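Local coordinates for protein acyl-coenzyme A oxidase 1 (Yarrowia lipolytica, PDB 5Y9D) that catalyses the FAD-dependent oxidation of acyl-CoA to trans-2-enoyl-CoA in peroxisomal fatty acid beta-oxidation, reducing oxygen to hydrogen peroxide, at residues Glu56-Gln59 with Ile60-Ile64; Glu107-Ser110 with Leu111-Gln115; Ala584-Asp587 with Ile588-His591; Ser129-Asn133 with Leu134-Ser138; Trp426-Ala429 with Lys430-Glu434. All blocks are in the same frame, centred on the assembly; numbering follows the deposited sequence.

Contact 1: Glu56-Gln59 with Ile60-Ile64; sequences EETQ and IVEKI
Thr58 and Glu62 lie side by side one turn apart on helix 55-70, the methyl CG2 of Thr58 resting 4.0 Å from CD of Glu62. With Thr58 CG2 anti to the backbone N (chi1 -61°, measured to OG1), the methyl is turned to the glutamate while OG1 hydrogen-bonds to Asn49. The glutamate runs extended beyond CG, and its carboxylate forms a salt bridge with Arg45. A lysine in place of Glu62 would probably leave Arg45 without its mate and set two positive charges against each other.

On another side of the helix, Glu57 and Ile60 point the same way. The Glu57 chain bends at chi2 (-56°), which brings OE1 to 4.2 Å from CD1 of Ile60, a loose van der Waals touch of a carboxylate oxygen on a methyl. CG1 of Ile60 runs beside Glu56 O, and Val61 lays CG2 3.3 Å from Glu57 O, the same carbonyl that takes the Val61 N-H at 2.8 Å. Ile60 also meets Leu109 of helix 107-118. The chemistry is amphipathic: Ile60 and Ile64 turn apolar groups to helix 107-118, Glu57 stands at their border against Trp112, and the carboxylate of Glu62 is paired with Arg45 on helix 44-52.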
# COMPACT_ATOMS: atom_id res chain seq x y z
N GLU A 56 21.42 28.17 -8.86
CA GLU A 56 21.64 28.61 -7.50
C GLU A 56 20.93 27.68 -6.52
O GLU A 56 21.49 27.31 -5.49
CB GLU A 56 21.16 30.04 -7.31
CG GLU A 56 21.78 31.03 -8.28
CD GLU A 56 23.30 30.98 -8.28
OE1 GLU A 56 23.90 31.08 -7.16
OE2 GLU A 56 23.89 30.84 -9.39
N GLU A 57 19.71 27.29 -6.87
CA GLU A 57 18.92 26.44 -5.98
C GLU A 57 19.50 25.03 -5.93
O GLU A 57 19.60 24.42 -4.88
CB GLU A 57 17.47 26.40 -6.43
CG GLU A 57 16.84 27.75 -6.76
CD GLU A 57 16.91 28.76 -5.62
OE1 GLU A 57 17.10 28.37 -4.45
OE2 GLU A 57 16.77 29.97 -5.91
N THR A 58 19.91 24.53 -7.08
CA THR A 58 20.60 23.27 -7.14
C THR A 58 21.86 23.25 -6.28
O THR A 58 22.14 22.24 -5.62
CB THR A 58 20.95 22.93 -8.57
OG1 THR A 58 19.72 22.83 -9.29
CG2 THR A 58 21.70 21.61 -8.65
N GLN A 59 22.61 24.35 -6.29
CA GLN A 59 23.82 24.41 -5.47
C GLN A 59 23.48 24.32 -4.00
O GLN A 59 24.18 23.64 -3.24
CB GLN A 59 24.63 25.65 -5.76
CG GLN A 59 25.63 25.47 -6.90
CD GLN A 59 26.44 26.74 -7.15
OE1 GLN A 59 27.13 27.25 -6.24
NE2 GLN A 59 26.35 27.27 -8.38
N ILE A 60 22.40 24.99 -3.60
CA ILE A 60 21.96 25.00 -2.22
C ILE A 60 21.46 23.61 -1.86
O ILE A 60 21.75 23.08 -0.79
CB ILE A 60 20.88 26.07 -2.02
CG1 ILE A 60 21.53 27.44 -2.03
CG2 ILE A 60 20.14 25.88 -0.70
CD1 ILE A 60 20.54 28.60 -2.11
N VAL A 61 20.72 23.00 -2.77
CA VAL A 61 20.24 21.63 -2.56
C VAL A 61 21.39 20.63 -2.43
O VAL A 61 21.32 19.73 -1.59
CB VAL A 61 19.25 21.21 -3.67
CG1 VAL A 61 19.09 19.70 -3.76
CG2 VAL A 61 17.93 21.92 -3.42
N GLU A 62 22.44 20.81 -3.23
CA GLU A 62 23.63 19.96 -3.14
C GLU A 62 24.38 20.14 -1.81
O GLU A 62 24.74 19.14 -1.19
CB GLU A 62 24.55 20.15 -4.36
CG GLU A 62 24.02 19.33 -5.55
CD GLU A 62 24.72 19.57 -6.89
OE1 GLU A 62 25.34 20.65 -7.09
OE2 GLU A 62 24.61 18.67 -7.76
N LYS A 63 24.57 21.38 -1.36
CA LYS A 63 25.11 21.65 -0.02
C LYS A 63 24.33 20.95 1.09
O LYS A 63 24.93 20.45 2.03
CB LYS A 63 25.16 23.15 0.29
CG LYS A 63 26.54 23.78 0.21
CD LYS A 63 26.54 25.26 0.64
CE LYS A 63 26.05 26.20 -0.46
NZ LYS A 63 26.40 27.63 -0.23
N ILE A 64 23.01 20.91 1.02
CA ILE A 64 22.26 20.27 2.08
C ILE A 64 22.60 18.78 2.06
O ILE A 64 22.82 18.16 3.11
CB ILE A 64 20.72 20.41 1.97
CG1 ILE A 64 20.26 21.86 1.86
CG2 ILE A 64 20.06 19.76 3.16
CD1 ILE A 64 20.97 22.78 2.78

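Contact 2: Glu107-Ser110 with Leu111-Gln115; sequences EKLS and LWRAQ
Lys108 lays its aliphatic chain over one face of the Trp112 indole, CG standing 3.9 Å from the centroid of the six-membered ring and 9° off its normal, a CH-pi contact. The lysine chain leaves with CG anti to the backbone N (chi1 -162°); the bends at chi2, chi3 and chi4 keep CG and CD over the indole, and NZ ends 4.2 Å from Trp112 CH2. From there the ammonium makes a long, weak ion pair with Glu57. The indole N-H has a weak hydrogen bond to Gln379.

Four backbone carbonyls are met by the regular i to i+4 bonds of an alpha-helix, among them Leu111 N to Glu107 O, nearly straight at 177°, and Arg113 N to Leu109 O at 2.7 Å. Helix 107-118 belongs to the N-terminal helical domain of the acyl-CoA oxidase fold, and it packs against helices 306-334 and 355-391 of the C-alpha1 domain. A buried arginine needs a partner: Arg113 NE forms a salt bridge with Asp105, and Tyr101 adds a cation-pi contact.

Ser110 OG lies 3.3 Å from Leu111 N, but the angle is too poor for a bond; the hydroxyl instead hydrogen-bonds to Arg310. Leu111, wholly apolar, suits its buried place, where it packs on Ile383 and Gln379 of helix 355-391. Its CG passes 3.4 Å from Glu107 O.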
# COMPACT_ATOMS: atom_id res chain seq x y z
N GLU A 107 13.87 29.87 6.45
CA GLU A 107 12.66 29.06 6.22
C GLU A 107 12.85 28.06 5.07
O GLU A 107 12.54 26.87 5.19
CB GLU A 107 11.45 29.96 5.94
CG GLU A 107 10.29 29.75 6.90
CD GLU A 107 10.52 30.39 8.26
OE1 GLU A 107 9.67 30.23 9.16
OE2 GLU A 107 11.57 31.05 8.43
N LYS A 108 13.39 28.56 3.96
CA LYS A 108 13.63 27.74 2.77
C LYS A 108 14.61 26.59 3.07
O LYS A 108 14.31 25.43 2.78
CB LYS A 108 14.15 28.61 1.62
CG LYS A 108 14.04 28.00 0.22
CD LYS A 108 13.37 28.95 -0.79
CE LYS A 108 14.20 30.20 -1.08
NZ LYS A 108 15.49 29.90 -1.76
N LEU A 109 15.74 26.91 3.70
CA LEU A 109 16.70 25.87 4.12
C LEU A 109 16.09 24.85 5.07
O LEU A 109 16.35 23.65 4.96
CB LEU A 109 17.97 26.47 4.75
CG LEU A 109 18.84 27.32 3.81
CD1 LEU A 109 20.29 27.33 4.23
CD2 LEU A 109 18.75 26.83 2.37
N SER A 110 15.25 25.31 5.99
CA SER A 110 14.67 24.43 7.00
C SER A 110 13.76 23.47 6.28
O SER A 110 13.91 22.25 6.42
CB SER A 110 13.97 25.25 8.10
OG SER A 110 12.83 24.63 8.66
N LEU A 111 12.85 23.99 5.46
CA LEU A 111 11.98 23.14 4.64
C LEU A 111 12.82 22.08 3.92
O LEU A 111 12.56 20.87 4.05
CB LEU A 111 11.19 23.96 3.63
CG LEU A 111 10.01 24.78 4.19
CD1 LEU A 111 9.53 25.87 3.22
CD2 LEU A 111 8.84 23.88 4.60
N TRP A 112 13.83 22.56 3.18
CA TRP A 112 14.59 21.70 2.29
C TRP A 112 15.42 20.69 3.04
O TRP A 112 15.53 19.56 2.65
CB TRP A 112 15.45 22.52 1.32
CG TRP A 112 14.63 23.22 0.23
CD1 TRP A 112 13.27 23.08 -0.04
CD2 TRP A 112 15.14 24.09 -0.77
NE1 TRP A 112 12.92 23.84 -1.12
CE2 TRP A 112 14.04 24.48 -1.59
CE3 TRP A 112 16.39 24.63 -1.03
CZ2 TRP A 112 14.18 25.37 -2.65
CZ3 TRP A 112 16.53 25.52 -2.10
CH2 TRP A 112 15.44 25.87 -2.90
N ARG A 113 16.00 21.08 4.14
CA ARG A 113 16.80 20.11 4.89
C ARG A 113 15.94 18.99 5.44
O ARG A 113 16.34 17.83 5.45
CB ARG A 113 17.51 20.82 6.01
CG ARG A 113 18.58 20.02 6.67
CD ARG A 113 19.10 20.82 7.84
NE ARG A 113 19.61 22.12 7.40
CZ ARG A 113 20.72 22.27 6.69
NH1 ARG A 113 21.43 21.23 6.32
NH2 ARG A 113 21.14 23.48 6.34
N ALA A 114 14.74 19.33 5.86
CA ALA A 114 13.77 18.33 6.32
C ALA A 114 13.24 17.44 5.16
O ALA A 114 13.25 16.21 5.26
CB ALA A 114 12.63 19.03 7.07
N GLN A 115 12.85 18.04 4.06
CA GLN A 115 12.38 17.29 2.89
C GLN A 115 13.42 16.32 2.34
O GLN A 115 13.14 15.13 2.17
CB GLN A 115 11.91 18.25 1.79
CG GLN A 115 10.64 18.98 2.16
CD GLN A 115 10.40 20.26 1.37
OE1 GLN A 115 11.06 20.54 0.35
NE2 GLN A 115 9.42 21.01 1.82

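Contact 3: Ala584-Asp587 with Ile588-His591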
# COMPACT_ATOMS: atom_id res chain seq x y z
N ALA A 584 11.45 26.90 -19.79
CA ALA A 584 12.64 26.04 -19.73
C ALA A 584 13.72 26.49 -20.70
O ALA A 584 13.43 27.21 -21.66
CB ALA A 584 12.25 24.60 -20.03
N LYS A 585 14.95 26.03 -20.47
CA LYS A 585 15.96 26.03 -21.52
C LYS A 585 15.42 25.21 -22.68
O LYS A 585 14.75 24.20 -22.48
CB LYS A 585 17.31 25.43 -21.07
CG LYS A 585 18.27 26.45 -20.49
CD LYS A 585 19.74 26.10 -20.73
CE LYS A 585 20.66 26.92 -19.83
NZ LYS A 585 20.23 28.35 -19.63
N ASP A 586 15.74 25.64 -23.88
CA ASP A 586 15.17 25.05 -25.09
C ASP A 586 15.63 23.62 -25.35
O ASP A 586 14.83 22.75 -25.74
CB ASP A 586 15.50 25.96 -26.28
CG ASP A 586 14.86 27.36 -26.14
OD1 ASP A 586 13.61 27.45 -25.84
OD2 ASP A 586 15.61 28.36 -26.33
N ASP A 587 16.89 23.34 -25.07
CA ASP A 587 17.45 22.04 -25.36
C ASP A 587 16.69 20.90 -24.63
O ASP A 587 16.60 19.79 -25.14
CB ASP A 587 18.95 22.05 -25.06
CG ASP A 587 19.60 23.40 -25.42
OD1 ASP A 587 19.25 24.43 -24.78
OD2 ASP A 587 20.43 23.45 -26.37
N ILE A 588 16.13 21.20 -23.46
CA ILE A 588 15.42 20.20 -22.65
C ILE A 588 13.93 20.25 -22.88
O ILE A 588 13.22 19.26 -22.64
CB ILE A 588 15.74 20.31 -21.14
CG1 ILE A 588 15.32 21.66 -20.58
CG2 ILE A 588 17.22 20.09 -20.90
CD1 ILE A 588 15.97 22.03 -19.25
N LYS A 589 13.45 21.36 -23.41
CA LYS A 589 11.99 21.56 -23.54
C LYS A 589 11.25 20.38 -24.20
O LYS A 589 10.19 19.97 -23.70
CB LYS A 589 11.66 22.86 -24.25
CG LYS A 589 10.41 23.53 -23.72
CD LYS A 589 9.73 24.42 -24.75
CE LYS A 589 10.23 25.86 -24.70
NZ LYS A 589 9.15 26.78 -25.16
N PRO A 590 11.80 19.80 -25.28
CA PRO A 590 11.03 18.74 -25.97
C PRO A 590 10.90 17.44 -25.20
O PRO A 590 9.88 16.77 -25.32
CB PRO A 590 11.81 18.52 -27.27
CG PRO A 590 12.61 19.76 -27.44
CD PRO A 590 12.99 20.18 -26.05
N HIS A 591 11.90 17.09 -24.40
CA HIS A 591 11.82 15.91 -23.54
C HIS A 591 10.87 16.15 -22.39
O HIS A 591 10.08 15.27 -22.03
CB HIS A 591 13.19 15.52 -23.00
CG HIS A 591 14.24 15.38 -24.06
ND1 HIS A 591 15.24 16.31 -24.25
CD2 HIS A 591 14.42 14.43 -25.01
CE1 HIS A 591 15.99 15.95 -25.27
NE2 HIS A 591 15.52 14.81 -25.75
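Lys585 O faces the N-H groups of both Ile588 (3.4 Å) and Lys589 (3.3 Å) in weak hydrogen bonds, and Lys589 N also reaches Asp586 O weakly, so the chain turns tightly as it leads into helix 589-606. Ile588 is folded back over this turn. Its CG1 stands between the backbone N and the carbonyl carbon (chi1 61°), which sets it 3.2 Å from Lys585 O and brings CD1 alongside CB of Lys585. Ala584 CB also approaches Ile588 CG1, at 4.3 Å; being small, it fits beside the branched isoleucine. Ile588 is buried against Phe42 and Val47.

Asp586 and Lys589 run side by side. The carboxylate oxygen OD1 of Asp586 comes 3.9 Å from CE of Lys589, but Lys589 NZ stays 4.6 Å from Asp586 OD1, too far for a salt bridge. Pro590 puts CD 3.2 Å from Asp586 O; with no N-H to offer, proline suits the opening turn of a helix. The chemistry pairs one buried isoleucine with charged side chains that stay at the surface: the bonds are weak, and the two aspartates probably complement the positive end of the helix dipole.

Contact 4: Ser129-Asn133 with Leu134-Ser138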
# COMPACT_ATOMS: atom_id res chain seq x y z
N SER A 129 10.59 17.41 13.57
CA SER A 129 9.59 18.26 13.00
C SER A 129 8.52 18.67 14.03
O SER A 129 8.14 19.82 14.08
CB SER A 129 9.00 17.54 11.79
OG SER A 129 7.99 18.28 11.20
N ILE A 130 8.09 17.76 14.90
CA ILE A 130 7.07 18.09 15.90
C ILE A 130 7.43 19.29 16.80
O ILE A 130 6.56 19.93 17.38
CB ILE A 130 6.66 16.87 16.77
CG1 ILE A 130 7.89 16.28 17.50
CG2 ILE A 130 5.94 15.79 15.93
CD1 ILE A 130 8.10 16.89 18.87
N HIS A 131 8.71 19.57 16.95
CA HIS A 131 9.11 20.69 17.78
C HIS A 131 9.31 21.91 16.95
O HIS A 131 8.70 22.97 17.16
CB HIS A 131 10.43 20.40 18.48
CG HIS A 131 11.12 21.62 18.95
ND1 HIS A 131 10.80 22.23 20.13
CD2 HIS A 131 12.10 22.37 18.39
CE1 HIS A 131 11.56 23.30 20.29
NE2 HIS A 131 12.36 23.40 19.25
N ASN A 132 10.17 21.75 15.96
CA ASN A 132 10.68 22.85 15.18
C ASN A 132 9.67 23.30 14.12
O ASN A 132 9.62 24.46 13.82
CB ASN A 132 12.02 22.44 14.61
CG ASN A 132 12.27 22.98 13.26
OD1 ASN A 132 12.09 22.29 12.27
ND2 ASN A 132 12.70 24.21 13.20
N ASN A 133 8.83 22.40 13.62
CA ASN A 133 7.69 22.76 12.71
C ASN A 133 6.40 23.00 13.50
O ASN A 133 5.90 24.11 13.55
CB ASN A 133 7.50 21.68 11.58
CG ASN A 133 6.20 21.85 10.76
OD1 ASN A 133 5.93 22.92 10.21
ND2 ASN A 133 5.42 20.76 10.62
N LEU A 134 5.86 21.97 14.15
CA LEU A 134 4.55 22.07 14.78
C LEU A 134 4.52 22.91 16.04
O LEU A 134 3.69 23.79 16.17
CB LEU A 134 4.00 20.69 15.07
CG LEU A 134 3.71 19.89 13.80
CD1 LEU A 134 3.21 18.50 14.13
CD2 LEU A 134 2.70 20.63 12.95
N PHE A 135 5.44 22.67 16.96
CA PHE A 135 5.40 23.33 18.23
C PHE A 135 5.81 24.79 18.09
O PHE A 135 5.12 25.69 18.59
CB PHE A 135 6.26 22.62 19.29
CG PHE A 135 6.46 23.43 20.50
CD1 PHE A 135 5.52 23.43 21.49
CD2 PHE A 135 7.52 24.30 20.59
CE1 PHE A 135 5.66 24.22 22.61
CE2 PHE A 135 7.67 25.12 21.70
CZ PHE A 135 6.74 25.07 22.72
N ILE A 136 6.94 25.02 17.43
CA ILE A 136 7.48 26.36 17.26
C ILE A 136 6.59 27.20 16.38
O ILE A 136 6.36 28.38 16.68
CB ILE A 136 8.91 26.31 16.69
CG1 ILE A 136 9.86 25.91 17.81
CG2 ILE A 136 9.34 27.63 16.03
CD1 ILE A 136 9.95 26.91 18.93
N GLY A 137 6.07 26.58 15.33
CA GLY A 137 5.21 27.29 14.37
C GLY A 137 3.95 27.79 15.03
O GLY A 137 3.44 28.86 14.69
N SER A 138 3.45 27.00 15.99
CA SER A 138 2.26 27.37 16.73
C SER A 138 2.55 28.53 17.67
O SER A 138 1.70 29.38 17.82
CB SER A 138 1.65 26.19 17.50
OG SER A 138 1.42 25.07 16.64
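The imidazole of His131 carries CG1 of Ile136 over one face, 4.1 Å from the ring centroid, a CH-pi contact. The phenyl ring of Phe135 is turned nearly parallel to the imidazole, the planes at 13°, but the two are slid apart with centroids 5.7 Å from each other, and overlap is slight: the closest touch is His131 ND1 to Phe135 CD2 at 3.9 Å. At the edge of the phenyl ring, in its plane, lies His131 O. Both aromatic residues hold CG anti to the backbone N (chi1 160° for His131), which sends the rings off along the same flank of the helix. His131 ND1 hydrogen-bonds to Gly164 N, which fixes the rotation of the imidazole.

Asn133 sets its amide nitrogen ND2 3.6 Å from CD2 of Leu134, crossing that side chain. Ile130 CG2 meets Leu134 CD1 in a plain aliphatic contact.

The backbone widens here. Leu134, Phe135 and Ile136 donate to the carbonyls five residues before them, and Ser129 O takes the N-H of both Asn133 and Leu134. Gly137 returns to the i to i+4 pattern by bonding to Asn133 O. Ser138 OG adds a 2.6 Å hydrogen bond to Leu134 O, a common way for a helical serine to satisfy itself.

This pi-bulge in helix 122-142 lies at the active site: Ile130 touches FAD, while Asn133 and Leu134 pack on Glu464, the probable proton acceptor of the acyl-CoA oxidases.

Contact 5: Trp426-Ala429 with Lys430-Glu434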
# COMPACT_ATOMS: atom_id res chain seq x y z
N TRP A 426 -1.37 10.48 -1.64
CA TRP A 426 -1.87 9.24 -2.23
C TRP A 426 -1.12 8.81 -3.49
O TRP A 426 -0.92 7.61 -3.71
CB TRP A 426 -3.33 9.36 -2.60
CG TRP A 426 -4.29 9.06 -1.50
CD1 TRP A 426 -4.14 8.18 -0.49
CD2 TRP A 426 -5.58 9.64 -1.35
NE1 TRP A 426 -5.28 8.18 0.30
CE2 TRP A 426 -6.18 9.06 -0.22
CE3 TRP A 426 -6.30 10.60 -2.08
CZ2 TRP A 426 -7.44 9.41 0.22
CZ3 TRP A 426 -7.57 10.92 -1.66
CH2 TRP A 426 -8.12 10.34 -0.51
N GLY A 427 -0.75 9.77 -4.32
CA GLY A 427 -0.03 9.46 -5.56
C GLY A 427 1.34 8.91 -5.23
O GLY A 427 1.76 7.95 -5.84
N CYS A 428 2.04 9.50 -4.26
CA CYS A 428 3.29 8.92 -3.74
C CYS A 428 3.10 7.51 -3.21
O CYS A 428 3.85 6.61 -3.58
CB CYS A 428 3.88 9.77 -2.62
SG CYS A 428 5.54 9.23 -2.08
N ALA A 429 2.12 7.30 -2.34
CA ALA A 429 1.77 5.95 -1.89
C ALA A 429 1.70 4.98 -3.09
O ALA A 429 2.34 3.92 -3.06
CB ALA A 429 0.46 5.93 -1.12
N LYS A 430 0.97 5.37 -4.15
CA LYS A 430 0.79 4.51 -5.33
C LYS A 430 2.10 4.29 -6.08
O LYS A 430 2.35 3.21 -6.61
CB LYS A 430 -0.28 5.09 -6.28
CG LYS A 430 -0.66 4.17 -7.43
CD LYS A 430 -1.52 4.92 -8.44
CE LYS A 430 -2.17 4.00 -9.49
NZ LYS A 430 -1.44 3.88 -10.80
N ILE A 431 2.93 5.31 -6.14
CA ILE A 431 4.20 5.20 -6.84
C ILE A 431 5.13 4.21 -6.11
O ILE A 431 5.69 3.28 -6.72
CB ILE A 431 4.82 6.59 -7.00
CG1 ILE A 431 4.05 7.36 -8.07
CG2 ILE A 431 6.28 6.50 -7.39
CD1 ILE A 431 4.34 8.84 -8.12
N ILE A 432 5.26 4.38 -4.81
CA ILE A 432 6.13 3.54 -4.02
C ILE A 432 5.72 2.10 -4.24
O ILE A 432 6.59 1.23 -4.41
CB ILE A 432 6.02 3.85 -2.51
CG1 ILE A 432 6.52 5.27 -2.19
CG2 ILE A 432 6.79 2.84 -1.69
CD1 ILE A 432 6.39 5.66 -0.73
N ASP A 433 4.38 1.88 -4.22
CA ASP A 433 3.76 0.57 -4.36
C ASP A 433 3.90 -0.05 -5.75
O ASP A 433 4.24 -1.23 -5.85
CB ASP A 433 2.27 0.62 -4.01
CG ASP A 433 1.61 -0.78 -3.98
OD1 ASP A 433 1.75 -1.54 -2.98
OD2 ASP A 433 0.92 -1.12 -4.96
N GLU A 434 3.60 0.72 -6.80
CA GLU A 434 3.89 0.27 -8.17
C GLU A 434 5.37 0.03 -8.46
O GLU A 434 5.69 -0.94 -9.15
CB GLU A 434 3.32 1.23 -9.24
CG GLU A 434 1.80 1.39 -9.21
CD GLU A 434 1.04 0.08 -9.40
OE1 GLU A 434 1.51 -0.79 -10.18
OE2 GLU A 434 -0.03 -0.07 -8.77
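Cys428 and Ile432 make the apolar part of the contact, SG lying 3.9 Å from the CD1 methyl. The sulfur is swung anti to the backbone N (chi1 -172°), while CG1 of Ile432 is anti to its carbonyl carbon, so that the isoleucine chain reaches back along the helix toward it; CG1 also passes 3.3 Å from Cys428 O. An alanine here in place of Ile432 is likely to leave the Cys428 sulfur without its methyl neighbour and open a gap beside Tyr454 and Trp457. Ile431 lays CG1 3.3 Å from Gly427 O, and Asp433 CB sits 3.4 Å from Ala429 O.

Hydrogen bonds of the backbone form the second kind. All four follow the alpha-helical pattern of helix 400-437, and Ile432 N to Cys428 O is close to straight at 175°.

Among the polar side chains, the carboxylate of Asp433 forms a salt bridge with Arg436, and Trp426 NE1 hydrogen-bonds to Gln437 of the second subunit, a residue that lines an FAD pocket. Chemically, small and aliphatic side chains seal the buried flank, while the indole N-H links this helix to the partner subunit.

How the contacts relate
Along the chain the order is contact 1, contact 2, contact 4, contact 5 and contact 3. The first three share the N-terminal helical domain, on helices 55-70, 107-118 and 122-142. Contacts 1 and 2 touch, their centres about 11 Å apart, as Ile64 packs on Arg113. Contact 4 has its centre about 13 Å from that of contact 2, without touching it. Contact 5, in the C-alpha1 domain, lies about 27 Å from contact 4 between centres. Contact 3 belongs to the C-terminal helical region, about 40 Å from contact 4 between centres. Together they run from the surface, through the N-terminal helices, to the flavin and the subunit interface.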